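Local structure of fatty acid amide hydrolase (Candida albicans, 6KVR) at residues D305-M310 and M329-V334; R354-I359 and E529-S534; V478-Y483 and S521-L526. The protein probably hydrolyses amides of monocarboxylic acids to the carboxylate and ammonium, as a member of the amidase signature family. All blocks are in the same frame, centred on the assembly; numbering follows the deposited sequence.

Contact 1: D305-M310 and M329-V334; sequences DLELWM and MPWRDV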
# COMPACT_ATOMS: atom_id res chain seq x y z
N ASP A 305 20.57 -13.20 11.92
CA ASP A 305 19.43 -13.14 12.82
C ASP A 305 18.31 -12.28 12.25
O ASP A 305 17.15 -12.71 12.21
CB ASP A 305 19.92 -12.65 14.18
CG ASP A 305 20.66 -13.74 14.94
OD1 ASP A 305 20.96 -13.57 16.13
OD2 ASP A 305 20.89 -14.83 14.32
N LEU A 306 18.64 -11.08 11.73
CA LEU A 306 17.66 -10.31 10.97
C LEU A 306 17.02 -11.16 9.88
O LEU A 306 15.80 -11.15 9.71
CB LEU A 306 18.32 -9.08 10.34
CG LEU A 306 19.09 -8.11 11.25
CD1 LEU A 306 19.39 -6.83 10.51
CD2 LEU A 306 18.29 -7.82 12.51
N GLU A 307 17.83 -11.93 9.15
CA GLU A 307 17.29 -12.74 8.06
C GLU A 307 16.39 -13.86 8.59
O GLU A 307 15.31 -14.11 8.04
CB GLU A 307 18.44 -13.31 7.22
CG GLU A 307 18.11 -13.59 5.76
CD GLU A 307 17.53 -14.98 5.55
OE1 GLU A 307 17.98 -15.92 6.26
OE2 GLU A 307 16.66 -15.16 4.65
N LEU A 308 16.82 -14.53 9.66
CA LEU A 308 16.00 -15.57 10.27
C LEU A 308 14.62 -15.04 10.64
O LEU A 308 13.60 -15.71 10.41
CB LEU A 308 16.70 -16.12 11.52
CG LEU A 308 15.85 -17.03 12.41
CD1 LEU A 308 15.54 -18.33 11.68
CD2 LEU A 308 16.45 -17.31 13.77
N TRP A 309 14.59 -13.84 11.23
CA TRP A 309 13.35 -13.28 11.75
C TRP A 309 12.38 -12.94 10.62
O TRP A 309 11.22 -13.35 10.65
CB TRP A 309 13.69 -12.05 12.60
CG TRP A 309 12.60 -11.53 13.46
CD1 TRP A 309 12.40 -11.81 14.77
CD2 TRP A 309 11.57 -10.61 13.08
NE1 TRP A 309 11.30 -11.14 15.24
CE2 TRP A 309 10.77 -10.39 14.22
CE3 TRP A 309 11.24 -9.98 11.88
CZ2 TRP A 309 9.66 -9.55 14.20
CZ3 TRP A 309 10.13 -9.13 11.87
CH2 TRP A 309 9.36 -8.92 13.03
N MSE A 310 12.84 -12.24 9.60
CA MSE A 310 12.01 -11.93 8.45
C MSE A 310 11.45 -13.20 7.82
O MSE A 310 10.24 -13.31 7.60
CB MSE A 310 12.80 -11.12 7.42
CG MSE A 310 13.34 -9.80 7.95
SE MSE A 310 11.88 -8.53 8.37
CE MSE A 310 11.46 -7.97 6.51
N MSE A 329 3.49 -11.42 0.14
CA MSE A 329 4.60 -11.53 -0.78
C MSE A 329 5.71 -12.29 -0.08
O MSE A 329 6.24 -11.87 0.96
CB MSE A 329 4.99 -10.15 -1.30
CG MSE A 329 5.94 -9.27 -0.51
SE MSE A 329 7.00 -8.26 -1.82
CE MSE A 329 5.54 -7.46 -2.89
N PRO A 330 6.00 -13.48 -0.61
CA PRO A 330 6.92 -14.40 0.06
C PRO A 330 8.29 -13.77 0.28
O PRO A 330 8.75 -12.96 -0.52
CB PRO A 330 7.02 -15.58 -0.92
CG PRO A 330 5.75 -15.49 -1.75
CD PRO A 330 5.43 -14.03 -1.85
N TRP A 331 8.92 -14.16 1.39
CA TRP A 331 10.32 -13.82 1.62
C TRP A 331 11.17 -14.73 0.73
O TRP A 331 11.26 -15.93 0.98
CB TRP A 331 10.67 -13.98 3.10
CG TRP A 331 12.08 -13.62 3.43
CD1 TRP A 331 13.13 -14.48 3.58
CD2 TRP A 331 12.61 -12.30 3.63
NE1 TRP A 331 14.28 -13.78 3.87
CE2 TRP A 331 13.99 -12.44 3.91
CE3 TRP A 331 12.06 -11.01 3.60
CZ2 TRP A 331 14.82 -11.34 4.15
CZ3 TRP A 331 12.89 -9.92 3.85
CH2 TRP A 331 14.26 -10.09 4.12
N ARG A 332 11.77 -14.15 -0.31
CA ARG A 332 12.48 -14.93 -1.31
C ARG A 332 13.84 -15.42 -0.80
O ARG A 332 14.47 -14.81 0.06
CB ARG A 332 12.68 -14.10 -2.59
CG ARG A 332 11.42 -13.98 -3.45
CD ARG A 332 11.58 -12.92 -4.50
NE ARG A 332 11.83 -11.60 -3.93
CZ ARG A 332 13.01 -10.99 -3.95
NH1 ARG A 332 14.08 -11.58 -4.45
NH2 ARG A 332 13.11 -9.75 -3.47
N ASP A 333 14.29 -16.53 -1.38
CA ASP A 333 15.59 -17.10 -1.06
C ASP A 333 16.62 -16.50 -2.01
O ASP A 333 16.50 -16.65 -3.23
CB ASP A 333 15.54 -18.62 -1.19
CG ASP A 333 16.31 -19.31 -0.09
OD1 ASP A 333 17.49 -18.98 0.13
OD2 ASP A 333 15.70 -20.16 0.59
N VAL A 334 17.60 -15.81 -1.46
CA VAL A 334 18.54 -15.01 -2.23
C VAL A 334 19.95 -15.37 -1.77
O VAL A 334 20.20 -15.50 -0.57
CB VAL A 334 18.26 -13.50 -2.04
CG1 VAL A 334 19.50 -12.67 -2.35
CG2 VAL A 334 17.08 -13.07 -2.90
O HOH W 1 16.81 -14.69 1.57

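Contact 2: R354-I359 and E529-S534; sequences RVSPPI and ENYDPS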
# COMPACT_ATOMS: atom_id res chain seq x y z
N ARG A 354 25.88 18.69 7.54
CA ARG A 354 27.19 18.07 7.47
C ARG A 354 27.38 17.07 8.61
O ARG A 354 26.92 17.30 9.74
CB ARG A 354 28.26 19.17 7.52
CG ARG A 354 29.70 18.71 7.66
CD ARG A 354 30.65 19.89 7.84
NE ARG A 354 30.36 20.65 9.05
CZ ARG A 354 31.18 21.56 9.57
NH1 ARG A 354 32.37 21.82 9.03
NH2 ARG A 354 30.82 22.23 10.67
N VAL A 355 28.04 15.95 8.32
CA VAL A 355 28.27 14.92 9.33
C VAL A 355 29.55 15.25 10.08
O VAL A 355 30.40 16.01 9.60
CB VAL A 355 28.33 13.49 8.73
CG1 VAL A 355 27.04 13.16 7.99
CG2 VAL A 355 29.54 13.31 7.80
N SER A 356 29.67 14.70 11.29
CA SER A 356 30.79 14.95 12.18
C SER A 356 31.96 14.04 11.84
O SER A 356 31.80 13.06 11.10
CB SER A 356 30.34 14.76 13.63
OG SER A 356 30.32 13.38 13.96
N PRO A 357 33.15 14.32 12.37
CA PRO A 357 34.37 13.61 11.94
C PRO A 357 34.29 12.10 12.04
O PRO A 357 34.73 11.41 11.11
CB PRO A 357 35.46 14.18 12.86
CG PRO A 357 35.02 15.62 13.02
CD PRO A 357 33.50 15.55 13.12
N PRO A 358 33.77 11.51 13.14
CA PRO A 358 33.72 10.04 13.17
C PRO A 358 32.88 9.43 12.06
O PRO A 358 33.28 8.40 11.49
CB PRO A 358 33.15 9.72 14.56
CG PRO A 358 32.46 10.95 14.98
CD PRO A 358 33.25 12.09 14.39
N ILE A 359 31.75 10.05 11.70
CA ILE A 359 30.92 9.52 10.62
C ILE A 359 31.64 9.67 9.28
O ILE A 359 31.63 8.75 8.45
CB ILE A 359 29.54 10.22 10.58
CG1 ILE A 359 28.88 10.25 11.97
CG2 ILE A 359 28.63 9.50 9.61
CD1 ILE A 359 28.65 8.87 12.58
N GLU A 529 27.52 22.31 16.17
CA GLU A 529 28.23 22.92 17.29
C GLU A 529 28.15 22.08 18.56
O GLU A 529 28.87 22.36 19.52
CB GLU A 529 27.72 24.35 17.52
CG GLU A 529 28.35 25.35 16.52
CD GLU A 529 27.88 26.80 16.68
OE1 GLU A 529 26.90 27.08 17.42
OE2 GLU A 529 28.51 27.67 16.03
N ASN A 530 27.33 21.03 18.58
CA ASN A 530 27.33 20.09 19.70
C ASN A 530 28.46 19.07 19.63
O ASN A 530 28.72 18.40 20.63
CB ASN A 530 26.00 19.33 19.75
CG ASN A 530 24.91 20.14 20.38
OD1 ASN A 530 25.18 21.12 21.06
ND2 ASN A 530 23.66 19.77 20.13
N TYR A 531 29.12 18.91 18.49
CA TYR A 531 30.14 17.87 18.43
C TYR A 531 31.38 18.31 19.21
O TYR A 531 31.90 19.41 19.00
CB TYR A 531 30.53 17.52 16.99
CG TYR A 531 31.58 16.42 17.02
CD1 TYR A 531 31.22 15.11 17.35
CD2 TYR A 531 32.93 16.70 16.83
CE1 TYR A 531 32.18 14.10 17.44
CE2 TYR A 531 33.90 15.70 16.92
CZ TYR A 531 33.51 14.41 17.23
OH TYR A 531 34.43 13.40 17.31
N ASP A 532 31.84 17.45 20.10
CA ASP A 532 33.02 17.66 20.94
C ASP A 532 33.74 16.32 21.04
O ASP A 532 33.18 15.38 21.60
CB ASP A 532 32.61 18.17 22.33
CG ASP A 532 33.81 18.39 23.27
OD1 ASP A 532 34.88 17.75 23.12
OD2 ASP A 532 33.64 19.18 24.23
N PRO A 533 34.97 16.22 20.52
CA PRO A 533 35.69 14.93 20.55
C PRO A 533 35.77 14.27 21.92
O PRO A 533 35.64 13.05 22.02
CB PRO A 533 37.09 15.29 20.03
CG PRO A 533 36.96 16.60 19.37
CD PRO A 533 35.82 17.31 20.02
N SER A 534 35.96 15.05 22.99
CA SER A 534 36.17 14.46 24.31
C SER A 534 34.87 14.00 24.96
O SER A 534 34.92 13.31 25.98
CB SER A 534 36.89 15.45 25.23
OG SER A 534 36.09 16.60 25.51

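Contact 3: V478-Y483 and S521-L526; sequences VYNWSY and SKLEQL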
# COMPACT_ATOMS: atom_id res chain seq x y z
N VAL A 478 19.19 15.74 20.27
CA VAL A 478 19.22 15.28 18.89
C VAL A 478 17.98 15.82 18.19
O VAL A 478 16.85 15.53 18.59
CB VAL A 478 19.32 13.74 18.79
CG1 VAL A 478 18.31 13.03 19.71
CG2 VAL A 478 19.18 13.28 17.35
N TYR A 479 18.21 16.61 17.13
CA TYR A 479 17.21 17.47 16.51
C TYR A 479 16.96 17.18 15.04
O TYR A 479 15.84 17.37 14.57
CB TYR A 479 17.64 18.94 16.64
CG TYR A 479 18.06 19.34 18.04
CD1 TYR A 479 17.11 19.69 18.99
CD2 TYR A 479 19.39 19.36 18.41
CE1 TYR A 479 17.47 20.05 20.28
CE2 TYR A 479 19.78 19.72 19.69
CZ TYR A 479 18.82 20.06 20.61
OH TYR A 479 19.20 20.41 21.88
N ASN A 480 17.98 16.74 14.30
CA ASN A 480 17.87 16.53 12.86
C ASN A 480 17.71 15.05 12.54
O ASN A 480 18.63 14.26 12.80
CB ASN A 480 19.10 17.09 12.15
CG ASN A 480 19.17 16.64 10.72
OD1 ASN A 480 18.20 16.76 9.98
ND2 ASN A 480 20.30 16.08 10.33
N TRP A 481 16.60 14.70 11.91
CA TRP A 481 16.33 13.33 11.47
C TRP A 481 16.60 13.10 9.97
O TRP A 481 16.26 12.02 9.44
CB TRP A 481 14.88 12.97 11.75
CG TRP A 481 14.41 13.05 13.17
CD1 TRP A 481 15.11 13.49 14.26
CD2 TRP A 481 13.10 12.71 13.64
NE1 TRP A 481 14.32 13.43 15.38
CE2 TRP A 481 13.08 12.96 15.03
CE3 TRP A 481 11.95 12.20 13.02
CZ2 TRP A 481 11.95 12.70 15.82
CZ3 TRP A 481 10.82 11.96 13.81
CH2 TRP A 481 10.84 12.20 15.20
N SER A 482 17.18 14.07 9.26
CA SER A 482 17.16 14.02 7.80
C SER A 482 17.79 12.74 7.25
O SER A 482 17.33 12.22 6.21
CB SER A 482 17.88 15.25 7.22
OG SER A 482 19.24 15.27 7.62
N TYR A 483 18.80 12.18 7.93
CA TYR A 483 19.51 11.03 7.39
C TYR A 483 18.68 9.75 7.45
O TYR A 483 18.86 8.86 6.60
CB TYR A 483 20.86 10.87 8.11
CG TYR A 483 21.90 11.81 7.52
CD1 TYR A 483 22.56 11.50 6.33
CD2 TYR A 483 22.16 13.04 8.11
CE1 TYR A 483 23.49 12.37 5.78
CE2 TYR A 483 23.08 13.92 7.57
CZ TYR A 483 23.74 13.59 6.41
OH TYR A 483 24.65 14.47 5.88
N SER A 521 21.94 26.46 7.57
CA SER A 521 20.69 26.64 8.31
C SER A 521 21.00 26.72 9.81
O SER A 521 22.10 26.38 10.26
CB SER A 521 19.72 25.48 8.02
OG SER A 521 20.21 24.27 8.59
N LYS A 522 20.01 27.18 10.57
CA LYS A 522 20.18 27.17 12.02
C LYS A 522 20.27 25.73 12.54
O LYS A 522 21.05 25.45 13.46
CB LYS A 522 19.03 27.91 12.71
CG LYS A 522 19.04 29.43 12.59
CD LYS A 522 18.04 30.03 13.57
CE LYS A 522 17.88 31.54 13.43
NZ LYS A 522 16.71 31.90 12.56
N LEU A 523 19.49 24.82 11.95
CA LEU A 523 19.51 23.43 12.39
C LEU A 523 20.89 22.80 12.20
O LEU A 523 21.38 22.10 13.09
CB LEU A 523 18.45 22.63 11.64
CG LEU A 523 18.28 21.13 11.96
CD1 LEU A 523 18.00 20.89 13.43
CD2 LEU A 523 17.16 20.49 11.11
N GLU A 524 21.53 23.05 11.05
CA GLU A 524 22.86 22.51 10.84
C GLU A 524 23.83 23.02 11.89
O GLU A 524 24.67 22.27 12.39
CB GLU A 524 23.39 22.83 9.44
CG GLU A 524 24.65 22.02 9.10
CD GLU A 524 25.18 22.28 7.70
OE1 GLU A 524 24.94 23.39 7.18
OE2 GLU A 524 25.83 21.39 7.12
N GLN A 525 23.72 24.31 12.24
CA GLN A 525 24.62 24.89 13.23
C GLN A 525 24.35 24.30 14.61
O GLN A 525 25.28 23.94 15.34
CB GLN A 525 24.45 26.41 13.27
CG GLN A 525 25.49 27.08 14.15
CD GLN A 525 25.23 28.55 14.37
OE1 GLN A 525 24.59 29.20 13.56
NE2 GLN A 525 25.72 29.08 15.48
N LEU A 526 23.07 24.23 14.99
CA LEU A 526 22.70 23.58 16.24
C LEU A 526 23.36 22.20 16.37
O LEU A 526 24.04 21.90 17.36
CB LEU A 526 21.18 23.47 16.32
CG LEU A 526 20.53 22.75 17.49
CD1 LEU A 526 21.06 23.25 18.84
CD2 LEU A 526 19.02 22.91 17.40

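Contact 1: D305-M310 and M329-V334
Trp331 sends its indole out with CG anti to the backbone N (chi1 -179°), which carries the ring from its loop to the flank of helix 303-317. Glu307 reaches it from the helix by a bend at its second torsion (chi2 -87°), while the selenomethionine Met310, one turn further along, folds back on itself at both chi2 and chi3. The two helix residues then use different parts of the indole. Glu307 OE2 sits at the ring edge, close to its plane, and takes the indole N-H in a nearly straight bond: Trp331 NE1 to Glu307 OE2 is 2.9 Å with an angle of 167° at the hydrogen. On the carboxylate this donor arrives on the anti side, tilted out of the plane. Met310 instead lies over a face. Its CB stands 3.6 Å from the centroid of the Trp331 six-membered ring and almost on the ring normal, a CH-pi contact, and its folded chain brings CE to 3.6 Å from Trp331 CZ3 at the rim. The selenium lies obliquely to the ring at 5.4 Å from the same centroid, a Met-aromatic contact. A flexible, polarisable side chain suits such a flat partner. Trp331 also rests on Leu556 of helix 552-565, so the ring bridges two helices. A water extends the polar link, donating to Glu307 OE2 at 3.1 Å and to Arg332 O at 2.8 Å. Tryptophan fits here because one residue offers a broad apolar face for packing and a single edge N-H that would otherwise be costly to bury. Two donors on OE2, with Lys311 as a long, weak ion pair on OE1, would probably favour an ionised carboxylate for Glu307, although the nearby Asp333, a like charge, works modestly against it.

Contact 2: R354-I359 and E529-S534
CH-pi packing dominates between Tyr531 and the residues Ser356 and Pro357, which lie over one face of the phenol ring. Ser356 CB is 4.2 Å from the Tyr531 ring centroid, on the CG–CD1 side, and Pro357 CD is 4.1 Å from it, above the CD2–CE2 side. Tyr531 can lie across them because its first torsion is fully extended (chi1 -179°), carrying the ring past its own main chain toward the start of helix 357-372. Pyrrolidine CD hydrogens, next to the amide nitrogen, are slightly polarised, and this suits them to an aromatic face.

Plain van der Waals contact continues at the phenol end. Pro358 meets the ring obliquely, with its CD 3.7 Å from Tyr531 CZ and 3.4 Å from Tyr531 OH.

The polar groups turn to other partners. Tyr531 OH is hydrogen-bonded with Asp508 O and Gln503 NE2, which fixes the far end of the ring, and Ser356 OG bonds with Asn470. Just beyond the tyrosine, Asp532 OD1 accepts from Ser534 N at 2.9 Å and from Ser534 OG at 2.9 Å, both on the same face of the carboxylate; the first bond closes an Asx turn that shapes the loop.

Ser356 occupies the N-cap position, followed by two prolines in the first helical turn, where a residue lacking an N-H costs no helical hydrogen bond. The helix they begin is the connection of a beta-alpha-beta unit, joining the neighbouring parallel strands 343-346 and 376-379 at one margin of the mixed sheet of this amidase fold.

Contact 3: V478-Y483 and S521-L526
Asn480 OD1 accepts the backbone N-H of Ser482 at 3.0 Å from Ser482 N, the donor standing well above the carbonyl plane, and the same oxygen lies 4.0 Å from the methyl Leu523 CD2 of the facing helix. The bond closes an Asx turn directly before helix 482-490. The amide nitrogen, Asn480 ND2, is taken up by Asn469, so both ends of the side-chain amide are engaged and its rotation is fixed. Leucine complements it: Leu523 crosses Asn480 at about a right angle and brings CG to 4.1 Å from Asn480 CB, its methyls covering the aliphatic part of the amide side chain.

Here an irregular run leading into one helix packs on the N-terminal half of another, helix 522-529, within the amidase fold. That second helix starts with a true N-cap, Ser521 OG accepting from Glu524 N at 3.0 Å, and Leu523 and Leu526, three residues apart, project from the same flank.

Tyr479 fills the other half of the contact. Its CB rests 3.8 Å from Leu523 CD1, while the ring is swung beside the backbone N (chi1 -49°), which turns a face to Leu526. Leu526 CD2 stands 3.8 Å from the centroid of the Tyr479 ring, in a CH-pi contact, and Leu526 CG lies 3.7 Å from Tyr479 CD2 at the rim. A tyrosine suits the spot because its face is apolar and its end polar: the hydroxyl bonds with Lys417 of helix 417-423, whose Leu418 also touches the tyrosine. Glu527 OE2 accepts from the backbone N atoms of both Tyr479 and Asn480, tying this run to the helix by its main chain as well.

In the fold
Contacts 2 and 3 are neighbours, their centres 13 Å apart, and they touch. Glu524 of contact 3 probably accepts a hydrogen bond from the backbone of contact 2, with Arg354 N 2.7 Å from Glu524 OE2, and Val355 packs against Tyr483. Helix 522-529 thus leads from one contact straight into the other. Contact 1 stands apart, its centre 35 Å from that of contact 3 on the opposite side of the chain's centre; its loop also carries Met329, which packs on Met329 of the second subunit. Contact 3 comes nearest the predicted substrate site: the Asn480 side chain lies about 10 Å from Gly255. Contacts 1 and 2 lie away from the predicted catalytic residues.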